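PDB 3OYR: trans-isoprenyl diphosphate synthase from Caulobacter crescentus, which probably condenses isopentenyl diphosphate units with farnesyl diphosphate to make all-trans-octaprenyl diphosphate, the precursor of isoprenoid quinone side chains. Local coordinates for residues Asp25-Leu30 and Glu331-Leu336. Sequence-based numbering, arbitrary orientation.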
loop_
_atom_site.group_PDB
_atom_site.type_symbol
_atom_site.label_atom_id
_atom_site.label_comp_id
_atom_site.label_asym_id
_atom_site.label_seq_id
_atom_site.Cartn_x
_atom_site.Cartn_y
_atom_site.Cartn_z
ATOM N N ASP B 25 10.710 17.285 23.235
ATOM C CA ASP B 25 11.834 18.200 23.035
ATOM C C ASP B 25 13.194 17.536 23.106
ATOM O O ASP B 25 14.026 17.776 22.234
ATOM C CB ASP B 25 11.790 19.389 24.020
ATOM C CG ASP B 25 10.657 20.387 23.718
ATOM O OD1 ASP B 25 9.814 20.137 22.814
ATOM O OD2 ASP B 25 10.611 21.432 24.413
ATOM N N ARG B 26 13.409 16.694 24.112
ATOM C CA ARG B 26 14.696 16.011 24.293
ATOM C C ARG B 26 14.957 15.010 23.154
ATOM O O ARG B 26 16.072 14.940 22.614
ATOM C CB ARG B 26 14.740 15.316 25.661
ATOM C CG ARG B 26 16.052 14.605 25.989
ATOM C CD ARG B 26 15.971 13.978 27.367
ATOM N NE ARG B 26 15.277 14.854 28.304
ATOM C CZ ARG B 26 15.882 15.698 29.134
ATOM N NH1 ARG B 26 15.162 16.461 29.946
ATOM N NH2 ARG B 26 17.205 15.772 29.158
ATOM N N LEU B 27 13.924 14.240 22.796
ATOM C CA LEU B 27 13.997 13.305 21.674
ATOM C C LEU B 27 14.414 14.026 20.372
ATOM O O LEU B 27 15.358 13.620 19.721
ATOM C CB LEU B 27 12.663 12.558 21.479
ATOM C CG LEU B 27 12.634 11.442 20.425
ATOM C CD1 LEU B 27 13.854 10.513 20.501
ATOM C CD2 LEU B 27 11.385 10.636 20.573
ATOM N N VAL B 28 13.712 15.098 20.040
ATOM C CA VAL B 28 13.919 15.854 18.815
ATOM C C VAL B 28 15.342 16.408 18.736
ATOM O O VAL B 28 16.021 16.292 17.697
ATOM C CB VAL B 28 12.871 16.971 18.732
ATOM C CG1 VAL B 28 13.220 18.008 17.651
ATOM C CG2 VAL B 28 11.517 16.346 18.484
ATOM N N ARG B 29 15.805 16.948 19.860
ATOM C CA ARG B 29 17.144 17.500 19.969
ATOM C C ARG B 29 18.235 16.428 19.861
ATOM O O ARG B 29 19.204 16.601 19.126
ATOM C CB ARG B 29 17.252 18.222 21.301
ATOM C CG ARG B 29 18.415 19.149 21.447
ATOM C CD ARG B 29 18.176 20.019 22.663
ATOM N NE ARG B 29 18.228 19.260 23.917
ATOM C CZ ARG B 29 17.229 19.153 24.800
ATOM N NH1 ARG B 29 16.056 19.765 24.622
ATOM N NH2 ARG B 29 17.416 18.437 25.890
ATOM N N LEU B 30 18.072 15.312 20.567
ATOM C CA LEU B 30 19.023 14.204 20.455
ATOM C C LEU B 30 19.078 13.612 19.040
ATOM O O LEU B 30 20.138 13.167 18.587
ATOM C CB LEU B 30 18.690 13.103 21.460
ATOM C CG LEU B 30 19.013 13.387 22.930
ATOM C CD1 LEU B 30 18.259 12.371 23.768
ATOM C CD2 LEU B 30 20.535 13.327 23.198
ATOM N N GLU B 331 15.827 8.499 28.805
ATOM C CA GLU B 331 14.991 9.571 29.352
ATOM C C GLU B 331 14.084 10.250 28.321
ATOM O O GLU B 331 12.928 10.602 28.621
ATOM C CB GLU B 331 15.879 10.624 30.028
ATOM C CG GLU B 331 15.135 11.850 30.577
ATOM C CD GLU B 331 15.072 11.908 32.099
ATOM O OE1 GLU B 331 14.262 12.712 32.616
ATOM O OE2 GLU B 331 15.823 11.167 32.775
ATOM N N ALA B 332 14.613 10.469 27.120
ATOM C CA ALA B 332 13.836 11.019 26.000
ATOM C C ALA B 332 12.646 10.111 25.648
ATOM O O ALA B 332 11.527 10.582 25.402
ATOM C CB ALA B 332 14.739 11.225 24.781
ATOM N N LEU B 333 12.876 8.807 25.663
ATOM C CA LEU B 333 11.792 7.846 25.376
ATOM C C LEU B 333 10.780 7.734 26.515
ATOM O O LEU B 333 9.587 7.506 26.296
ATOM C CB LEU B 333 12.364 6.482 25.016
ATOM C CG LEU B 333 13.055 6.428 23.651
ATOM C CD1 LEU B 333 13.465 5.022 23.363
ATOM C CD2 LEU B 333 12.124 6.941 22.551
ATOM N N GLU B 334 11.235 7.968 27.735
ATOM C CA GLU B 334 10.295 8.005 28.845
ATOM C C GLU B 334 9.454 9.270 28.806
ATOM O O GLU B 334 8.243 9.230 29.051
ATOM C CB GLU B 334 11.028 7.823 30.163
ATOM C CG GLU B 334 11.548 6.396 30.311
ATOM C CD GLU B 334 12.430 6.207 31.531
ATOM O OE1 GLU B 334 12.973 7.212 32.040
ATOM O OE2 GLU B 334 12.589 5.048 31.971
ATOM N N GLU B 335 10.069 10.379 28.402
ATOM C CA GLU B 335 9.330 11.626 28.304
ATOM C C GLU B 335 8.317 11.569 27.156
ATOM O O GLU B 335 7.232 12.167 27.237
ATOM C CB GLU B 335 10.291 12.832 28.177
ATOM C CG GLU B 335 11.062 13.128 29.473
ATOM C CD GLU B 335 12.153 14.180 29.308
ATOM O OE1 GLU B 335 12.581 14.451 28.169
ATOM O OE2 GLU B 335 12.595 14.733 30.327
ATOM N N LEU B 336 8.659 10.838 26.097
ATOM C CA LEU B 336 7.732 10.641 24.970
ATOM C C LEU B 336 6.497 9.831 25.378
ATOM O O LEU B 336 5.373 10.125 24.939
ATOM C CB LEU B 336 8.442 9.986 23.775
ATOM C CG LEU B 336 7.597 9.573 22.558
ATOM C CD1 LEU B 336 7.075 10.814 21.806
ATOM C CD2 LEU B 336 8.376 8.678 21.620
HETATM O O HOH W 1 11.324 13.352 24.702
#
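The guanidinium of Arg-26 meets Glu-335 at its edge, with CG of Glu-331 over one face and, on the opposite face, NH2 of Arg-29, offset toward the rim. Two helices of the mainly helical isoprenyl diphosphate synthase fold, 25-45 and the C-terminal 328-342, meet here, the axes of their short segments 8.3 Å apart at closest approach and at an angle of 138°, nearer antiparallel than parallel. The side-on salt bridge, one nitrogen to each oxygen, belongs to one of two modelled conformers of Arg-26 and may not be permanently made. Arg-26 NE donates to Glu-335 OE1 at 2.7 Å, nearly straight and in the guanidinium plane but from above the carboxylate plane. The bond from NH1 to the syn lone pair of OE2 is longer, 3.1 Å, and bent to 135°, consistent with planes turned 54° apart. With CG anti to its backbone N and a bend at chi3, Arg-26 lays its methylenes past Ala-332 before turning to the acid. A long side chain suits this partly exposed margin, apolar along its stem and charged at its end.

Beneath, Ala-332 is small enough to let the backbones approach: its CA lies 4.9 Å from that of Leu-27, and its methyl packs against Leu-27 CB and Leu-30 CD1. Leu-27, branched and apolar, fills the buried side, its CD2 3.7 Å from Leu-336 CD2, while Ala-75 of helix 68-79 packs on both Leu-27 and Leu-333. Between the apolar layer and the ion pair, one water donates to Ala-332 O at 2.9 Å and weakly accepts from Leu-27 N at 3.3 Å.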